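PDB 3B55: succinoglycan biosynthesis protein from Bacillus cereus ATCC 14579, which binds calcium and is probably a member of the erythromycin esterase-like family, though the reaction it catalyses, if any, is not known. Local coordinates for residues Ala60-Leu65 with Ile97-Val102; Asn70-Ala75 with Lys105-Leu110; Asp278-His283 with Phe318-Val323. The protein carries 1 engineered substitution. One frame throughout, in Å; residues are numbered along the deposited sequence.

How the contacts relate
Contacts 1 and 2 are neighbours, with centres about 12 Å apart. Contact 3 lies across the centre of the chain, with its centre about 33 Å from that of contact 1 and about 28 Å from that of contact 2. The segments of contacts 1 and 2 alternate along the sequence. Both contacts join the chain just before strand 77-82 to helix 88-104 and its exit toward strand 109-112, and Leu101 and Val72 pack between them. Contact 3 comes later in the chain and ties helix 278-298 to the loop before helix 324-332. Strands 77-82, 109-112 and 301-306 belong to one mixed eight-stranded sheet. Contact 3 alone lies near the bound calcium; the other two are structural packing.

Contact 1 (Ala60-Leu65 with Ile97-Val102); sequences ASLNDL and IVKYLV
Tyr100 has its CG anti to the backbone N (chi1 178°), which carries the ring off helix 88-104 toward Leu65. Leu65 has its CG anti to its own carbonyl carbon (chi1 -76°), which turns CD1 back toward the helix. The leucine and tyrosine side chains run antiparallel alongside each other. Leu65 CB sits over the ring face in a CH-pi contact, 4.2 Å from the centroid of the Tyr100 ring. Leu65 CD1 reaches back to the root of the tyrosine, 3.8 Å from Tyr100 CB. The backbone takes part as well: Leu65 O lies over a face of the ring, offset toward the rim and 3.6 Å from Tyr100 CZ. Leu65 CD1 also meets the helix backbone, 4.0 Å from Ile97 CA. Leu62 packs on the same turn of the helix, with Leu62 CD2 4.1 Å from Lys99 CB, and these two side chains cross at about a right angle. The ammonium end of Lys99 runs on to the carbonyl of Pro58. Within the loop, Ser61 OG accepts from Asn63 N at 3.1 Å. Leu68 of helix 68-72 packs on Ile97 and Tyr100. This is apolar packing of a loop against a helix, with an ST turn at Ser61 leading into the short 3-10 segment that supplies Leu65.

Contact 2 (Asn70-Ala75 with Lys105-Leu110); sequences NMVGSA and KGFTNL
A type II' beta turn from Val72 to Ala75 leads out of helix 68-72, and Lys105, just past helix 88-104, grips it. Lys105 NZ donates to Gly73 O at 2.7 Å. The ammonium lies to one side of the carbonyl, with a C=O...N angle of 124° and a tilt of 25° from the carbonyl plane. The lysine chain bends twice, at chi2 and at chi3 (59°), to bring NZ to the turn. Its aliphatic part meets the helix end on the way, with Lys105 CD 4.3 Å from Val72 CB. A second bond from NZ goes to the carbonyl of Lys69, so the ammonium ties together two backbone oxygens near the helix C-terminus. Gly73 has positive phi where the chain leaves the helix. The turn's own bond, from Ala75 N to Val72 O, is weak at 3.3 Å. Phe107 adds a second point of contact. Phe107 CZ lies 3.6 Å from Ala75 O and 4.3 Å from Val72 CG1. Lys105 CB lies at the edge of the same ring, in its plane. Leu101 of helix 88-104 packs on both Val72 and Phe107, while Ile302 of strand 301-306 also touches the phenylalanine where the chain enters strand 109-112.

Contact 3 (Asp278-His283 with Phe318-Val323); sequences DFYLKH and FIYPKV
Tyr280 and Tyr320 form a T-shaped aromatic pair, the centre of a cluster that also includes His283. The edge of Tyr280 points at the face of Tyr320, with centroids 5.3 Å apart and planes at 76°. Tyr280 CB lies over that same ring, 3.4 Å from Tyr320 CD1. With CG anti to the backbone N (chi1 -179°), the imidazole of His283 swings toward the loop and offers ND1 to the phenol at the ring edge. The hydrogen bond between His283 ND1 and Tyr320 OH is 2.7 Å long, and either atom could be the donor. Beside the cluster, Leu281 CB packs 4.0 Å from Pro321 CG. Leu281 CD1 lies 3.9 Å from Lys322 CB; the leucine and the lysine lie alongside each other, both heading the same way. Further out, His283 NE2 bonds to Asp172, and His309 stacks edge-to-face with Tyr320. Both ring nitrogens of His283 are thus bonded, which fixes the rotation of the imidazole. Its side chain is about 7 Å from the bound calcium and from the side chain of Glu113, a ligand of that ion, which places His283 near the calcium site. A water joins the backbones, donating to Leu281 O at 2.7 Å and to Lys322 O at 2.9 Å.

Contact 1 (Ala60-Leu65 with Ile97-Val102)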
loop_
_atom_site.group_PDB
_atom_site.type_symbol
_atom_site.label_atom_id
_atom_site.label_comp_id
_atom_site.label_asym_id
_atom_site.label_seq_id
_atom_site.Cartn_x
_atom_site.Cartn_y
_atom_site.Cartn_z
ATOM N N ALA A 60 16.786 -16.427 0.468
ATOM C CA ALA A 60 18.208 -16.220 0.692
ATOM C C ALA A 60 18.426 -15.538 2.041
ATOM O O ALA A 60 17.514 -14.915 2.588
ATOM C CB ALA A 60 18.803 -15.373 -0.431
ATOM N N SER A 61 19.635 -15.673 2.577
ATOM C CA SER A 61 19.995 -15.065 3.854
ATOM C C SER A 61 19.590 -13.589 3.884
ATOM O O SER A 61 19.640 -12.905 2.866
ATOM C CB SER A 61 21.505 -15.192 4.059
ATOM O OG SER A 61 21.982 -14.245 4.997
ATOM N N LEU A 62 19.188 -13.103 5.055
ATOM C CA LEU A 62 18.774 -11.711 5.215
ATOM C C LEU A 62 19.938 -10.808 5.628
ATOM O O LEU A 62 19.757 -9.612 5.873
ATOM C CB LEU A 62 17.659 -11.619 6.268
ATOM C CG LEU A 62 16.170 -11.600 5.885
ATOM C CD1 LEU A 62 15.960 -11.935 4.420
ATOM C CD2 LEU A 62 15.425 -12.576 6.785
ATOM N N ASN A 63 21.134 -11.382 5.692
ATOM C CA ASN A 63 22.320 -10.638 6.104
ATOM C C ASN A 63 22.638 -9.349 5.364
ATOM O O ASN A 63 23.138 -8.407 5.974
ATOM C CB ASN A 63 23.546 -11.548 6.070
ATOM C CG ASN A 63 23.665 -12.397 7.318
ATOM O OD1 ASN A 63 24.451 -13.348 7.369
ATOM N ND2 ASN A 63 22.894 -12.048 8.342
ATOM N N ASP A 64 22.357 -9.287 4.066
ATOM C CA ASP A 64 22.654 -8.070 3.321
ATOM C C ASP A 64 21.722 -6.920 3.692
ATOM O O ASP A 64 21.976 -5.775 3.328
ATOM C CB ASP A 64 22.600 -8.331 1.808
ATOM C CG ASP A 64 21.305 -8.997 1.368
ATOM O OD1 ASP A 64 20.444 -9.274 2.230
ATOM O OD2 ASP A 64 21.144 -9.240 0.153
ATOM N N LEU A 65 20.657 -7.224 4.429
ATOM C CA LEU A 65 19.691 -6.203 4.844
ATOM C C LEU A 65 19.991 -5.586 6.215
ATOM O O LEU A 65 19.292 -4.677 6.663
ATOM C CB LEU A 65 18.269 -6.791 4.830
ATOM C CG LEU A 65 17.658 -6.945 3.426
ATOM C CD1 LEU A 65 16.322 -7.650 3.495
ATOM C CD2 LEU A 65 17.491 -5.574 2.794
ATOM N N ILE A 97 12.394 -7.717 2.480
ATOM C CA ILE A 97 12.422 -6.616 3.434
ATOM C C ILE A 97 11.399 -6.820 4.545
ATOM O O ILE A 97 11.703 -6.616 5.723
ATOM C CB ILE A 97 12.158 -5.268 2.722
ATOM C CG1 ILE A 97 13.242 -5.041 1.660
ATOM C CG2 ILE A 97 12.141 -4.135 3.732
ATOM C CD1 ILE A 97 13.019 -3.836 0.792
ATOM N N VAL A 98 10.187 -7.211 4.171
ATOM C CA VAL A 98 9.157 -7.471 5.167
ATOM C C VAL A 98 9.724 -8.496 6.139
ATOM O O VAL A 98 9.647 -8.321 7.353
ATOM C CB VAL A 98 7.878 -8.042 4.518
ATOM C CG1 VAL A 98 6.867 -8.409 5.590
ATOM C CG2 VAL A 98 7.287 -7.014 3.565
ATOM N N LYS A 99 10.298 -9.562 5.582
ATOM C CA LYS A 99 10.907 -10.634 6.363
ATOM C C LYS A 99 11.894 -10.069 7.376
ATOM O O LYS A 99 11.882 -10.443 8.544
ATOM C CB LYS A 99 11.670 -11.587 5.451
ATOM C CG LYS A 99 10.919 -12.822 5.009
ATOM C CD LYS A 99 11.906 -13.790 4.383
ATOM C CE LYS A 99 11.322 -15.172 4.223
ATOM N NZ LYS A 99 12.352 -16.123 3.729
ATOM N N TYR A 100 12.766 -9.183 6.906
ATOM C CA TYR A 100 13.763 -8.561 7.765
ATOM C C TYR A 100 13.120 -7.693 8.852
ATOM O O TYR A 100 13.464 -7.804 10.029
ATOM C CB TYR A 100 14.705 -7.692 6.939
ATOM C CG TYR A 100 15.723 -6.989 7.793
ATOM C CD1 TYR A 100 16.827 -7.679 8.294
ATOM C CD2 TYR A 100 15.541 -5.659 8.183
ATOM C CE1 TYR A 100 17.720 -7.071 9.166
ATOM C CE2 TYR A 100 16.428 -5.042 9.057
ATOM C CZ TYR A 100 17.512 -5.755 9.546
ATOM O OH TYR A 100 18.375 -5.167 10.439
ATOM N N LEU A 101 12.203 -6.818 8.444
ATOM C CA LEU A 101 11.521 -5.935 9.374
ATOM C C LEU A 101 10.707 -6.714 10.412
ATOM O O LEU A 101 10.638 -6.320 11.570
ATOM C CB LEU A 101 10.621 -4.954 8.604
ATOM C CG LEU A 101 11.360 -3.889 7.771
ATOM C CD1 LEU A 101 10.368 -2.992 7.049
ATOM C CD2 LEU A 101 12.237 -3.046 8.669
ATOM N N VAL A 102 10.099 -7.822 10.005
ATOM C CA VAL A 102 9.312 -8.626 10.941
ATOM C C VAL A 102 10.175 -9.359 11.976
ATOM O O VAL A 102 9.897 -9.303 13.175
ATOM C CB VAL A 102 8.454 -9.680 10.204
ATOM C CG1 VAL A 102 7.911 -10.700 11.201
ATOM C CG2 VAL A 102 7.297 -8.999 9.465
#

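Contact 2 (Asn70-Ala75 with Lys105-Leu110)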
loop_
_atom_site.group_PDB
_atom_site.type_symbol
_atom_site.label_atom_id
_atom_site.label_comp_id
_atom_site.label_asym_id
_atom_site.label_seq_id
_atom_site.Cartn_x
_atom_site.Cartn_y
_atom_site.Cartn_z
ATOM N N ASN A 70 19.572 0.285 11.429
ATOM C CA ASN A 70 19.731 1.669 11.842
ATOM C C ASN A 70 19.108 2.706 10.910
ATOM O O ASN A 70 18.863 3.832 11.326
ATOM C CB ASN A 70 21.208 1.995 12.060
ATOM C CG ASN A 70 21.784 1.285 13.265
ATOM O OD1 ASN A 70 21.097 1.092 14.270
ATOM N ND2 ASN A 70 23.053 0.902 13.179
HETATM N N MSE A 71 18.852 2.350 9.658
HETATM C CA MSE A 71 18.237 3.309 8.750
HETATM C C MSE A 71 16.793 3.532 9.182
HETATM O O MSE A 71 16.322 4.668 9.260
HETATM C CB MSE A 71 18.257 2.790 7.319
HETATM C CG MSE A 71 19.566 3.017 6.616
HETATM SE SE MSE A 71 19.478 2.290 4.843
HETATM C CE MSE A 71 21.360 1.870 4.598
ATOM N N VAL A 72 16.100 2.433 9.457
ATOM C CA VAL A 72 14.708 2.479 9.891
ATOM C C VAL A 72 14.627 3.026 11.313
ATOM O O VAL A 72 13.715 3.783 11.641
ATOM C CB VAL A 72 14.076 1.080 9.837
ATOM C CG1 VAL A 72 12.665 1.116 10.392
ATOM C CG2 VAL A 72 14.075 0.594 8.403
ATOM N N GLY A 73 15.573 2.626 12.160
ATOM C CA GLY A 73 15.596 3.104 13.534
ATOM C C GLY A 73 14.398 2.695 14.367
ATOM O O GLY A 73 14.024 1.521 14.399
ATOM N N SER A 74 13.798 3.669 15.045
ATOM C CA SER A 74 12.643 3.411 15.895
ATOM C C SER A 74 11.307 3.801 15.243
ATOM O O SER A 74 10.304 3.978 15.928
ATOM C CB SER A 74 12.802 4.149 17.231
ATOM O OG SER A 74 12.966 5.541 17.016
ATOM N N ALA A 75 11.297 3.936 13.921
ATOM C CA ALA A 75 10.072 4.290 13.202
ATOM C C ALA A 75 8.960 3.301 13.534
ATOM O O ALA A 75 9.205 2.100 13.670
ATOM C CB ALA A 75 10.319 4.291 11.702
ATOM N N LYS A 105 13.086 -6.168 13.388
ATOM C CA LYS A 105 12.671 -4.876 13.916
ATOM C C LYS A 105 11.297 -4.797 14.562
ATOM O O LYS A 105 10.754 -3.708 14.712
ATOM C CB LYS A 105 12.796 -3.809 12.825
ATOM C CG LYS A 105 14.220 -3.654 12.280
ATOM C CD LYS A 105 14.794 -2.242 12.463
ATOM C CE LYS A 105 14.849 -1.830 13.922
ATOM N NZ LYS A 105 15.675 -0.607 14.138
ATOM N N GLY A 106 10.735 -5.945 14.930
ATOM C CA GLY A 106 9.440 -5.973 15.597
ATOM C C GLY A 106 8.167 -5.569 14.861
ATOM O O GLY A 106 7.150 -5.296 15.507
ATOM N N PHE A 107 8.179 -5.538 13.532
ATOM C CA PHE A 107 6.959 -5.165 12.823
ATOM C C PHE A 107 5.978 -6.328 12.825
ATOM O O PHE A 107 6.332 -7.464 12.506
ATOM C CB PHE A 107 7.279 -4.691 11.400
ATOM C CG PHE A 107 7.887 -3.319 11.362
ATOM C CD1 PHE A 107 9.234 -3.133 11.641
ATOM C CD2 PHE A 107 7.094 -2.205 11.131
ATOM C CE1 PHE A 107 9.785 -1.853 11.697
ATOM C CE2 PHE A 107 7.634 -0.920 11.186
ATOM C CZ PHE A 107 8.985 -0.746 11.471
ATOM N N THR A 108 4.739 -6.033 13.199
ATOM C CA THR A 108 3.711 -7.067 13.294
ATOM C C THR A 108 2.473 -6.884 12.412
ATOM O O THR A 108 1.516 -7.656 12.521
ATOM C CB THR A 108 3.225 -7.207 14.754
ATOM O OG1 THR A 108 2.836 -5.920 15.250
ATOM C CG2 THR A 108 4.333 -7.775 15.646
ATOM N N ASN A 109 2.473 -5.865 11.561
ATOM C CA ASN A 109 1.330 -5.645 10.687
ATOM C C ASN A 109 1.759 -5.276 9.290
ATOM O O ASN A 109 2.679 -4.490 9.098
ATOM C CB ASN A 109 0.428 -4.543 11.241
ATOM C CG ASN A 109 0.089 -4.758 12.687
ATOM O OD1 ASN A 109 0.738 -4.206 13.575
ATOM N ND2 ASN A 109 -0.920 -5.584 12.940
ATOM N N LEU A 110 1.093 -5.873 8.318
ATOM C CA LEU A 110 1.373 -5.592 6.930
ATOM C C LEU A 110 0.094 -5.022 6.339
ATOM O O LEU A 110 -0.921 -5.719 6.239
ATOM C CB LEU A 110 1.764 -6.867 6.179
ATOM C CG LEU A 110 1.952 -6.702 4.660
ATOM C CD1 LEU A 110 3.045 -5.696 4.378
ATOM C CD2 LEU A 110 2.318 -8.042 4.036
#

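Contact 3 (Asp278-His283 with Phe318-Val323)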
loop_
_atom_site.group_PDB
_atom_site.type_symbol
_atom_site.label_atom_id
_atom_site.label_comp_id
_atom_site.label_asym_id
_atom_site.label_seq_id
_atom_site.Cartn_x
_atom_site.Cartn_y
_atom_site.Cartn_z
ATOM N N ASP A 278 -11.718 15.594 -5.840
ATOM C CA ASP A 278 -11.978 15.080 -4.494
ATOM C C ASP A 278 -12.144 13.563 -4.412
ATOM O O ASP A 278 -12.022 12.987 -3.335
ATOM C CB ASP A 278 -13.212 15.749 -3.885
ATOM C CG ASP A 278 -12.919 17.138 -3.339
ATOM O OD1 ASP A 278 -13.812 17.699 -2.673
ATOM O OD2 ASP A 278 -11.807 17.669 -3.571
ATOM N N PHE A 279 -12.439 12.914 -5.533
ATOM C CA PHE A 279 -12.591 11.462 -5.533
ATOM C C PHE A 279 -11.267 10.838 -5.092
ATOM O O PHE A 279 -11.230 9.919 -4.264
ATOM C CB PHE A 279 -12.934 10.959 -6.941
ATOM C CG PHE A 279 -14.392 11.087 -7.302
ATOM C CD1 PHE A 279 -15.307 10.110 -6.914
ATOM C CD2 PHE A 279 -14.852 12.184 -8.031
ATOM C CE1 PHE A 279 -16.661 10.221 -7.243
ATOM C CE2 PHE A 279 -16.204 12.305 -8.363
ATOM C CZ PHE A 279 -17.108 11.319 -7.969
ATOM N N TYR A 280 -10.183 11.366 -5.654
ATOM C CA TYR A 280 -8.832 10.900 -5.371
ATOM C C TYR A 280 -8.304 11.399 -4.040
ATOM O O TYR A 280 -7.570 10.687 -3.359
ATOM C CB TYR A 280 -7.908 11.340 -6.500
ATOM C CG TYR A 280 -8.399 10.841 -7.825
ATOM C CD1 TYR A 280 -8.152 9.532 -8.224
ATOM C CD2 TYR A 280 -9.177 11.650 -8.652
ATOM C CE1 TYR A 280 -8.663 9.033 -9.409
ATOM C CE2 TYR A 280 -9.699 11.162 -9.846
ATOM C CZ TYR A 280 -9.437 9.847 -10.218
ATOM O OH TYR A 280 -9.936 9.340 -11.396
ATOM N N LEU A 281 -8.666 12.626 -3.677
ATOM C CA LEU A 281 -8.224 13.185 -2.410
ATOM C C LEU A 281 -8.799 12.302 -1.313
ATOM O O LEU A 281 -8.083 11.875 -0.414
ATOM C CB LEU A 281 -8.735 14.617 -2.233
ATOM C CG LEU A 281 -8.393 15.275 -0.892
ATOM C CD1 LEU A 281 -6.886 15.471 -0.789
ATOM C CD2 LEU A 281 -9.117 16.608 -0.764
ATOM N N LYS A 282 -10.096 12.021 -1.410
ATOM C CA LYS A 282 -10.771 11.191 -0.426
ATOM C C LYS A 282 -10.247 9.765 -0.476
ATOM O O LYS A 282 -10.180 9.096 0.552
ATOM C CB LYS A 282 -12.286 11.177 -0.663
ATOM C CG LYS A 282 -12.983 12.515 -0.444
ATOM C CD LYS A 282 -14.496 12.327 -0.429
ATOM C CE LYS A 282 -15.256 13.643 -0.478
ATOM N NZ LYS A 282 -15.315 14.203 -1.857
ATOM N N HIS A 283 -9.875 9.296 -1.664
ATOM C CA HIS A 283 -9.375 7.935 -1.781
ATOM C C HIS A 283 -8.150 7.733 -0.904
ATOM O O HIS A 283 -8.137 6.846 -0.058
ATOM C CB HIS A 283 -9.008 7.579 -3.224
ATOM C CG HIS A 283 -8.510 6.171 -3.385
ATOM N ND1 HIS A 283 -7.386 5.857 -4.120
ATOM C CD2 HIS A 283 -8.971 4.998 -2.885
ATOM C CE1 HIS A 283 -7.172 4.553 -4.061
ATOM N NE2 HIS A 283 -8.118 4.009 -3.317
ATOM N N PHE A 318 -0.855 14.056 -11.326
ATOM C CA PHE A 318 -1.662 14.193 -12.531
ATOM C C PHE A 318 -3.114 13.771 -12.293
ATOM O O PHE A 318 -3.978 14.013 -13.133
ATOM C CB PHE A 318 -1.057 13.428 -13.722
ATOM C CG PHE A 318 -1.252 11.941 -13.672
ATOM C CD1 PHE A 318 -0.457 11.147 -12.854
ATOM C CD2 PHE A 318 -2.216 11.330 -14.473
ATOM C CE1 PHE A 318 -0.616 9.761 -12.826
ATOM C CE2 PHE A 318 -2.387 9.943 -14.455
ATOM C CZ PHE A 318 -1.581 9.157 -13.629
ATOM N N ILE A 319 -3.380 13.142 -11.147
ATOM C CA ILE A 319 -4.737 12.726 -10.781
ATOM C C ILE A 319 -5.039 12.985 -9.303
ATOM O O ILE A 319 -6.148 13.384 -8.957
ATOM C CB ILE A 319 -5.011 11.224 -11.068
ATOM C CG1 ILE A 319 -3.754 10.383 -10.830
ATOM C CG2 ILE A 319 -5.537 11.065 -12.483
ATOM C CD1 ILE A 319 -3.966 8.888 -11.041
ATOM N N TYR A 320 -4.051 12.773 -8.436
ATOM C CA TYR A 320 -4.228 12.975 -6.996
ATOM C C TYR A 320 -3.812 14.350 -6.495
ATOM O O TYR A 320 -2.762 14.872 -6.874
ATOM C CB TYR A 320 -3.429 11.921 -6.220
ATOM C CG TYR A 320 -4.055 10.545 -6.172
ATOM C CD1 TYR A 320 -4.977 10.210 -5.177
ATOM C CD2 TYR A 320 -3.739 9.583 -7.129
ATOM C CE1 TYR A 320 -5.566 8.943 -5.132
ATOM C CE2 TYR A 320 -4.326 8.315 -7.100
ATOM C CZ TYR A 320 -5.237 8.001 -6.098
ATOM O OH TYR A 320 -5.811 6.746 -6.062
ATOM N N PRO A 321 -4.647 14.968 -5.647
ATOM C CA PRO A 321 -4.328 16.287 -5.100
ATOM C C PRO A 321 -3.281 16.066 -4.006
ATOM O O PRO A 321 -2.376 16.882 -3.803
ATOM C CB PRO A 321 -5.666 16.759 -4.530
ATOM C CG PRO A 321 -6.682 15.994 -5.353
ATOM C CD PRO A 321 -6.058 14.633 -5.405
ATOM N N LYS A 322 -3.440 14.944 -3.305
ATOM C CA LYS A 322 -2.549 14.519 -2.229
ATOM C C LYS A 322 -2.616 12.998 -2.150
ATOM O O LYS A 322 -3.648 12.401 -2.470
ATOM C CB LYS A 322 -2.991 15.092 -0.882
ATOM C CG LYS A 322 -2.963 16.615 -0.785
ATOM C CD LYS A 322 -3.195 17.076 0.658
ATOM C CE LYS A 322 -1.913 17.029 1.492
ATOM N NZ LYS A 322 -1.989 16.125 2.678
ATOM N N VAL A 323 -1.523 12.377 -1.715
ATOM C CA VAL A 323 -1.456 10.927 -1.588
ATOM C C VAL A 323 -1.252 10.501 -0.137
ATOM O O VAL A 323 -0.788 11.281 0.692
ATOM C CB VAL A 323 -0.321 10.344 -2.443
ATOM C CG1 VAL A 323 -0.751 10.295 -3.908
ATOM C CG2 VAL A 323 0.919 11.181 -2.284
HETATM O O HOH W 1 -5.396 12.108 -0.225
#